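Local coordinates for DUF327 domain-containing protein (Thermotoga maritima MSB8, PDB 2P61), which is of unknown function, a DUF327-family protein whose chain folds into a bundle of four helices, at residues H48-L53 against E91-K96; E58-S63 against N81-F86; M122-K127 against I136-R141. One frame throughout, in Å; residues are numbered along the deposited sequence. Where two conformers were deposited one is given.

Contacts 1 and 2 both join helix 37-69 to helix 73-95, and contact 2 lies within the stretch of chain that contact 1 spans. Their centres are about 15 Å apart, and they touch through Leu53 CD1 and Phe86 CE1 (3.6 Å). Contact 3 comes later in the chain and joins helix 105-129 to the start of helix 138-153. Its centre is about 16 Å from that of contact 2 and about 28 Å from that of contact 1, on the opposite side of the chain's centre. Contact 2 is buried, contacts 1 and 3 nearer the surface. Contact 3 pairs the last two helices, and side chains of contact 2 that reach them join both pairs into one bundle.

Contact 1. Residues H48-L53 against E91-K96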
# COMPACT_ATOMS: atom_id res chain seq x y z
N HIS A 48 6.20 -17.31 -6.20
CA HIS A 48 6.91 -16.65 -5.13
C HIS A 48 6.56 -15.16 -5.04
O HIS A 48 6.22 -14.68 -3.99
CB HIS A 48 8.41 -16.80 -5.32
CG HIS A 48 9.20 -16.28 -4.19
ND1 HIS A 48 9.06 -16.76 -2.90
CD2 HIS A 48 10.13 -15.29 -4.13
CE1 HIS A 48 9.86 -16.09 -2.09
NE2 HIS A 48 10.54 -15.21 -2.82
N PHE A 49 6.63 -14.46 -6.17
CA PHE A 49 6.50 -13.03 -6.17
C PHE A 49 5.04 -12.68 -5.82
O PHE A 49 4.81 -11.81 -5.02
CB PHE A 49 6.96 -12.44 -7.51
CG PHE A 49 6.72 -10.96 -7.64
CD1 PHE A 49 7.62 -10.05 -7.11
CD2 PHE A 49 5.57 -10.48 -8.27
CE1 PHE A 49 7.39 -8.69 -7.20
CE2 PHE A 49 5.32 -9.09 -8.36
CZ PHE A 49 6.25 -8.19 -7.82
N GLU A 50 4.09 -13.40 -6.40
CA GLU A 50 2.68 -13.39 -6.00
C GLU A 50 2.35 -13.58 -4.49
O GLU A 50 1.37 -12.99 -4.00
CB GLU A 50 1.94 -14.47 -6.78
CG GLU A 50 1.28 -14.01 -8.05
CD GLU A 50 1.73 -12.65 -8.52
OE1 GLU A 50 0.93 -11.70 -8.38
OE2 GLU A 50 2.86 -12.55 -9.04
N LYS A 51 3.12 -14.40 -3.79
CA LYS A 51 2.95 -14.59 -2.32
C LYS A 51 3.58 -13.46 -1.54
O LYS A 51 3.06 -13.04 -0.47
CB LYS A 51 3.53 -15.94 -1.83
CG LYS A 51 4.18 -15.88 -0.41
CD LYS A 51 4.12 -17.24 0.35
CE LYS A 51 5.09 -17.36 1.61
NZ LYS A 51 6.51 -16.92 1.37
N LEU A 52 4.70 -12.98 -2.05
CA LEU A 52 5.29 -11.77 -1.52
C LEU A 52 4.31 -10.61 -1.59
O LEU A 52 4.13 -9.91 -0.63
CB LEU A 52 6.56 -11.41 -2.25
CG LEU A 52 7.91 -11.81 -1.68
CD1 LEU A 52 8.76 -10.62 -2.08
CD2 LEU A 52 8.00 -12.04 -0.17
N LEU A 53 3.69 -10.44 -2.75
CA LEU A 53 2.85 -9.29 -3.06
C LEU A 53 1.51 -9.29 -2.29
O LEU A 53 1.12 -8.27 -1.72
CB LEU A 53 2.61 -9.24 -4.55
CG LEU A 53 1.69 -8.18 -5.16
CD1 LEU A 53 2.13 -6.68 -5.01
CD2 LEU A 53 1.52 -8.56 -6.63
N GLU A 91 4.96 -1.93 -8.66
CA GLU A 91 5.77 -1.35 -9.73
C GLU A 91 6.35 -2.46 -10.57
O GLU A 91 6.03 -2.53 -11.77
CB GLU A 91 6.94 -0.52 -9.22
CG GLU A 91 6.78 0.96 -9.51
CD GLU A 91 8.11 1.71 -9.67
OE1 GLU A 91 9.10 1.14 -10.24
OE2 GLU A 91 8.14 2.91 -9.24
N LYS A 92 7.19 -3.31 -9.94
CA LYS A 92 7.82 -4.44 -10.61
C LYS A 92 6.79 -5.16 -11.45
O LYS A 92 6.92 -5.20 -12.64
CB LYS A 92 8.52 -5.38 -9.63
CG LYS A 92 9.75 -4.76 -8.92
CD LYS A 92 10.67 -5.86 -8.29
CE LYS A 92 11.54 -5.34 -7.04
NZ LYS A 92 11.87 -6.41 -5.94
N LYS A 93 5.73 -5.66 -10.87
CA LYS A 93 4.73 -6.33 -11.68
C LYS A 93 4.18 -5.46 -12.84
O LYS A 93 4.06 -5.93 -13.96
CB LYS A 93 3.59 -6.89 -10.84
CG LYS A 93 2.80 -7.89 -11.64
CD LYS A 93 1.42 -8.21 -11.08
CE LYS A 93 0.99 -9.59 -11.61
NZ LYS A 93 0.20 -10.40 -10.61
N ILE A 94 3.81 -4.21 -12.61
CA ILE A 94 3.20 -3.49 -13.70
C ILE A 94 4.17 -3.22 -14.79
O ILE A 94 3.81 -3.37 -15.95
CB ILE A 94 2.39 -2.26 -13.25
CG1 ILE A 94 1.01 -2.72 -12.84
CG2 ILE A 94 2.26 -1.19 -14.37
CD1 ILE A 94 0.56 -2.16 -11.54
N TYR A 95 5.41 -2.86 -14.46
CA TYR A 95 6.46 -2.64 -15.49
C TYR A 95 6.80 -3.93 -16.20
O TYR A 95 6.20 -4.21 -17.25
CB TYR A 95 7.74 -2.00 -14.93
CG TYR A 95 7.64 -0.53 -14.64
CD1 TYR A 95 6.71 0.29 -15.29
CD2 TYR A 95 8.51 0.07 -13.73
CE1 TYR A 95 6.62 1.67 -15.03
CE2 TYR A 95 8.42 1.47 -13.45
CZ TYR A 95 7.47 2.25 -14.12
OH TYR A 95 7.38 3.61 -13.86
N LYS A 96 7.75 -4.69 -15.64
CA LYS A 96 8.05 -6.07 -16.07
C LYS A 96 6.80 -6.87 -16.50
O LYS A 96 6.44 -7.87 -15.86
CB LYS A 96 8.81 -6.83 -14.96
CG LYS A 96 10.34 -7.00 -15.17
CD LYS A 96 10.90 -8.22 -14.34
CE LYS A 96 11.84 -9.14 -15.19
NZ LYS A 96 11.73 -10.60 -14.85
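Phe49 and Lys93 mark the nearest approach of the two backbones (CA to CA 8.9 Å), where helix 48-53 and helix 91-95 run loosely antiparallel, at 135°, with axes 11.9 Å apart. Side chains bridge this wide gap. The ring of Phe49 leaves its helix with CG anti to the backbone N (chi1 174°) and points across to the other segment. There it meets the roots of two lysines: CE2 has CB of Lys93 at 3.7 Å, by the ring edge and near the ring plane, and CZ has CB of Lys92 at 4.0 Å. OE2 of Glu50 lies in the ring plane at the same edge, beside CD2, nearer the ring's root than CB of Lys93.

Glu50 and Lys93 supply the polar half. The glutamate chain is bent at chi2 and the lysine at chi4, and the two cross at about a right angle. NZ of Lys93 donates to OE1 of Glu50 at 2.7 Å in a salt bridge, coming from above the carboxylate plane, 49° out of it. Beneath this ion pair the aliphatic part of the lysine passes Leu53, whose CD2 is 4.5 Å from CD of Lys93. Leu89 of helix 73-95 continues the apolar side, touching Phe49, Leu52 and Leu53.

Lys93 thus serves both halves of the contact, its methylenes lying against Phe49 and Leu53 and its ammonium on Glu50. With the axes this far apart, the contact, near the surface, rests on long side chains: an aromatic ring against lysine methylenes and one ion pair.

Contact 2. Residues E58-S63 against N81-F86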
# COMPACT_ATOMS: atom_id res chain seq x y z
N GLU A 58 -1.61 -7.62 2.81
CA GLU A 58 -2.12 -7.91 4.12
C GLU A 58 -1.51 -7.00 5.12
O GLU A 58 -2.26 -6.51 5.98
CB GLU A 58 -1.95 -9.33 4.50
CG GLU A 58 -2.89 -10.18 3.66
CD GLU A 58 -2.54 -11.67 3.67
OE1 GLU A 58 -1.51 -12.10 4.30
OE2 GLU A 58 -3.32 -12.41 3.02
N GLU A 59 -0.21 -6.70 4.99
CA GLU A 59 0.48 -5.91 6.01
C GLU A 59 -0.00 -4.49 5.91
O GLU A 59 -0.09 -3.81 6.92
CB GLU A 59 2.03 -6.07 6.01
CG GLU A 59 2.86 -5.42 7.22
CD GLU A 59 2.42 -5.89 8.67
OE1 GLU A 59 2.80 -5.19 9.66
OE2 GLU A 59 1.69 -6.95 8.86
N VAL A 60 -0.34 -4.02 4.71
CA VAL A 60 -0.98 -2.68 4.57
C VAL A 60 -2.35 -2.57 5.33
O VAL A 60 -2.61 -1.51 5.97
CB VAL A 60 -1.30 -2.34 3.13
CG1 VAL A 60 -2.00 -1.03 3.10
CG2 VAL A 60 0.01 -2.30 2.21
N ILE A 61 -3.22 -3.61 5.23
CA ILE A 61 -4.49 -3.61 5.89
C ILE A 61 -4.24 -3.81 7.37
O ILE A 61 -4.77 -3.05 8.18
CB ILE A 61 -5.41 -4.81 5.54
CG1 ILE A 61 -5.65 -5.12 4.06
CG2 ILE A 61 -6.75 -4.59 6.27
CD1 ILE A 61 -6.18 -3.99 3.26
N ASP A 62 -3.42 -4.80 7.74
CA ASP A 62 -3.21 -5.18 9.16
C ASP A 62 -2.71 -3.99 9.97
O ASP A 62 -3.26 -3.68 11.03
CB ASP A 62 -2.36 -6.46 9.35
CG ASP A 62 -1.89 -6.71 10.83
OD1 ASP A 62 -2.20 -5.89 11.73
OD2 ASP A 62 -1.17 -7.73 11.11
N SER A 63 -1.70 -3.27 9.47
CA SER A 63 -1.18 -2.04 10.14
C SER A 63 -2.07 -0.74 10.01
O SER A 63 -1.93 0.20 10.90
CB SER A 63 0.22 -1.71 9.61
OG SER A 63 0.22 -1.57 8.15
N ASN A 81 5.63 2.41 6.02
CA ASN A 81 6.55 1.36 5.54
C ASN A 81 5.86 0.28 4.70
O ASN A 81 6.29 -0.04 3.60
CB ASN A 81 7.34 0.67 6.68
CG ASN A 81 8.35 1.61 7.36
OD1 ASN A 81 8.80 2.67 6.82
ND2 ASN A 81 8.73 1.23 8.56
N ALA A 82 4.79 -0.28 5.24
CA ALA A 82 4.03 -1.31 4.59
C ALA A 82 3.56 -0.81 3.28
O ALA A 82 3.64 -1.53 2.29
CB ALA A 82 2.87 -1.63 5.46
N ILE A 83 3.06 0.40 3.21
CA ILE A 83 2.61 0.92 1.91
C ILE A 83 3.77 1.14 0.95
O ILE A 83 3.56 0.91 -0.26
CB ILE A 83 1.84 2.21 2.03
CG1 ILE A 83 0.46 1.93 2.56
CG2 ILE A 83 1.80 2.92 0.74
CD1 ILE A 83 -0.34 3.21 2.82
N LYS A 84 4.95 1.58 1.47
CA LYS A 84 6.22 1.63 0.73
C LYS A 84 6.56 0.29 0.08
O LYS A 84 6.74 0.17 -1.14
CB LYS A 84 7.40 2.02 1.63
CG LYS A 84 7.83 3.52 1.65
CD LYS A 84 9.39 3.68 1.51
CE LYS A 84 10.06 3.98 2.91
NZ LYS A 84 10.91 5.27 3.04
N GLU A 85 6.62 -0.74 0.91
CA GLU A 85 6.90 -2.02 0.41
C GLU A 85 5.81 -2.39 -0.57
O GLU A 85 6.13 -2.84 -1.69
CB GLU A 85 7.00 -2.98 1.55
CG GLU A 85 8.44 -3.49 1.86
CD GLU A 85 9.40 -2.37 2.28
OE1 GLU A 85 9.24 -1.83 3.41
OE2 GLU A 85 10.29 -2.02 1.46
N PHE A 86 4.51 -2.16 -0.26
CA PHE A 86 3.53 -2.52 -1.31
C PHE A 86 3.88 -1.86 -2.68
O PHE A 86 3.89 -2.54 -3.70
CB PHE A 86 2.05 -2.38 -0.89
CG PHE A 86 1.11 -2.69 -1.99
CD1 PHE A 86 0.74 -3.98 -2.23
CD2 PHE A 86 0.68 -1.72 -2.84
CE1 PHE A 86 -0.04 -4.32 -3.31
CE2 PHE A 86 -0.13 -2.03 -3.92
CZ PHE A 86 -0.46 -3.34 -4.15
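Phe86 meets Val60 at the root of its ring: CB of Phe86 lies 3.7 Å from CG2 of the valine, while the ring is carried on away from helix 58-63 by a CG anti to the backbone N (chi1 177°). The phenyl group packs on Val57 of helix 37-69 and on Ile149 of helix 138-153. The other flat group, the carboxylate of Glu59, turns to Arg78 and forms a salt bridge with its NE.

Between these groups the helices close up on Ala82. Its methyl points at the opposing backbone, and the CA atoms of Val60 and Ala82 are only 5.2 Å apart. CB of Ala82 has the carbonyl O of Glu59 at 4.0 Å and OG of Ser63 at 3.8 Å, with CG of Glu59 slightly farther off. That hydroxyl is occupied within its own helix, donating to Glu59 O at 2.6 Å; the same oxygen also accepts from Ser63 N, and two donors one turn on therefore grip it. The serine can lie against a methyl without leaving its polar atom unsatisfied.

Val60 splits its branches: CG2 faces Phe86 and the carbonyl O of Ala82, while CG1 meets CG1 of Ile83 at 3.9 Å, the two side chains crossing at about a right angle. Ile83 continues to Val117 and Leu121 of helix 105-129 and to Ile145 and Ile149 of helix 138-153.

With axes 8.5 Å apart and directions 162° apart, this is a close antiparallel helical hairpin, and the side chains of all four helices converge here as in the core of a four-helix bundle.

Contact 3. Residues M122-K127 against I136-R141; sequences MDLTEK and INLAAR
Arg141 reaches Lys127 and Asp123 because its CG stands anti to the carbonyl carbon (chi1 -75°) and its chain is then extended from CG to NE, whereas Leu124 has CG anti to the backbone N (chi1 172°), which places its two methyls against CD1 of Leu138. The Arg141 and Lys127 side chains cross at about a right angle. NH2 of Arg141 lies 3.5 Å from CD of Lys127, and NH1 is 3.6 Å from CB of Asp123; the carboxylate of that aspartate stays farther off, with OD2 4.7 Å from NH1 of Arg141.

The guanidinium is held from its own segment. NE of Arg141 donates to the carbonyl O of Ile136 at 3.0 Å, with an N-H...O angle of 155°, and this acceptor sits in the guanidinium plane. The bond helps hold the plane of the group and gives a donor to a carbonyl just ahead of helix 138-153. Replacing Arg141 by an alanine would probably leave Ile136 O without this donor and uncover the methylenes of Lys127.

Beside the polar group lies an apolar patch. CD1 of Leu124 meets CD1 of Leu138 at 3.6 Å and CD1 of Ile136 at 4.3 Å, and the same isoleucine methyl lies 4.0 Å from CB of Lys127. The ammonium of that lysine makes its salt bridge with Glu132, in the connection between the helices.

The contact thus closes the loop between helix 105-129, here in a predicted coiled coil, and helix 138-153, while Thr125 on the side facing away hydrogen-bonds Lys80 of helix 73-95.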
# COMPACT_ATOMS: atom_id res chain seq x y z
N MET A 122 0.24 12.31 3.18
CA MET A 122 0.72 13.57 3.76
C MET A 122 -0.40 14.36 4.48
O MET A 122 -0.16 15.01 5.50
CB MET A 122 1.52 14.40 2.74
CG MET A 122 2.04 15.82 3.20
SD MET A 122 3.18 15.94 4.61
CE MET A 122 4.38 14.78 3.99
N ASP A 123 -1.65 14.30 3.99
CA ASP A 123 -2.77 14.82 4.73
C ASP A 123 -2.85 14.10 6.06
O ASP A 123 -2.92 14.74 7.07
CB ASP A 123 -4.08 14.68 3.94
CG ASP A 123 -4.07 15.49 2.65
OD1 ASP A 123 -3.18 16.35 2.49
OD2 ASP A 123 -4.96 15.30 1.78
N LEU A 124 -2.82 12.79 6.09
CA LEU A 124 -2.95 12.05 7.34
C LEU A 124 -1.90 12.51 8.39
O LEU A 124 -2.27 13.08 9.42
CB LEU A 124 -2.80 10.56 7.02
CG LEU A 124 -2.68 9.35 7.93
CD1 LEU A 124 -3.14 9.63 9.28
CD2 LEU A 124 -3.59 8.35 7.36
N THR A 125 -0.61 12.28 8.12
CA THR A 125 0.51 12.79 8.92
C THR A 125 0.28 14.21 9.42
O THR A 125 0.45 14.52 10.60
CB THR A 125 1.82 12.80 8.07
OG1 THR A 125 2.02 11.51 7.47
CG2 THR A 125 3.02 13.11 8.92
N GLU A 126 -0.06 15.11 8.52
CA GLU A 126 -0.12 16.51 8.92
C GLU A 126 -1.12 16.67 10.08
O GLU A 126 -1.05 17.61 10.85
CB GLU A 126 -0.54 17.36 7.73
CG GLU A 126 -0.34 18.80 7.86
CD GLU A 126 -0.82 19.57 6.60
OE1 GLU A 126 -2.04 19.89 6.49
OE2 GLU A 126 0.04 19.87 5.72
N LYS A 127 -2.03 15.73 10.23
CA LYS A 127 -3.23 15.95 11.03
C LYS A 127 -3.05 15.24 12.37
O LYS A 127 -3.45 15.73 13.41
CB LYS A 127 -4.43 15.45 10.23
CG LYS A 127 -5.58 16.35 10.28
CD LYS A 127 -6.37 16.39 8.99
CE LYS A 127 -7.44 17.58 9.08
NZ LYS A 127 -8.03 17.79 10.52
N ILE A 136 -9.86 14.57 12.39
CA ILE A 136 -9.07 13.69 11.61
C ILE A 136 -9.95 12.79 10.83
O ILE A 136 -9.84 12.81 9.63
CB ILE A 136 -7.92 13.00 12.34
CG1 ILE A 136 -6.95 12.39 11.30
CG2 ILE A 136 -8.37 11.98 13.24
CD1 ILE A 136 -5.60 12.02 11.85
N ASN A 137 -10.86 12.02 11.45
CA ASN A 137 -11.56 10.94 10.71
C ASN A 137 -10.63 9.85 10.23
O ASN A 137 -10.68 9.46 9.04
CB ASN A 137 -12.36 11.47 9.49
CG ASN A 137 -13.58 12.24 9.89
OD1 ASN A 137 -14.19 12.01 10.92
ND2 ASN A 137 -13.93 13.16 9.09
N LEU A 138 -9.87 9.31 11.16
CA LEU A 138 -8.83 8.35 10.85
C LEU A 138 -9.24 6.99 10.29
O LEU A 138 -8.58 6.52 9.41
CB LEU A 138 -7.90 8.16 12.05
CG LEU A 138 -6.70 7.24 11.93
CD1 LEU A 138 -5.71 7.69 10.87
CD2 LEU A 138 -6.02 7.20 13.31
N ALA A 139 -10.30 6.33 10.80
CA ALA A 139 -10.74 5.08 10.27
C ALA A 139 -10.98 5.35 8.81
O ALA A 139 -10.43 4.62 7.99
CB ALA A 139 -11.95 4.64 10.93
N ALA A 140 -11.70 6.44 8.46
CA ALA A 140 -12.12 6.67 7.04
C ALA A 140 -10.99 7.08 6.10
O ALA A 140 -11.04 6.75 4.94
CB ALA A 140 -13.20 7.68 6.94
N ARG A 141 -10.04 7.87 6.58
CA ARG A 141 -8.77 8.13 5.87
C ARG A 141 -8.08 6.83 5.54
O ARG A 141 -7.51 6.71 4.47
CB ARG A 141 -7.83 8.93 6.75
CG ARG A 141 -8.28 10.33 6.81
CD ARG A 141 -7.26 11.21 7.43
NE ARG A 141 -7.80 12.55 7.51
CZ ARG A 141 -7.68 13.43 6.55
NH1 ARG A 141 -6.96 13.14 5.46
NH2 ARG A 141 -8.25 14.60 6.70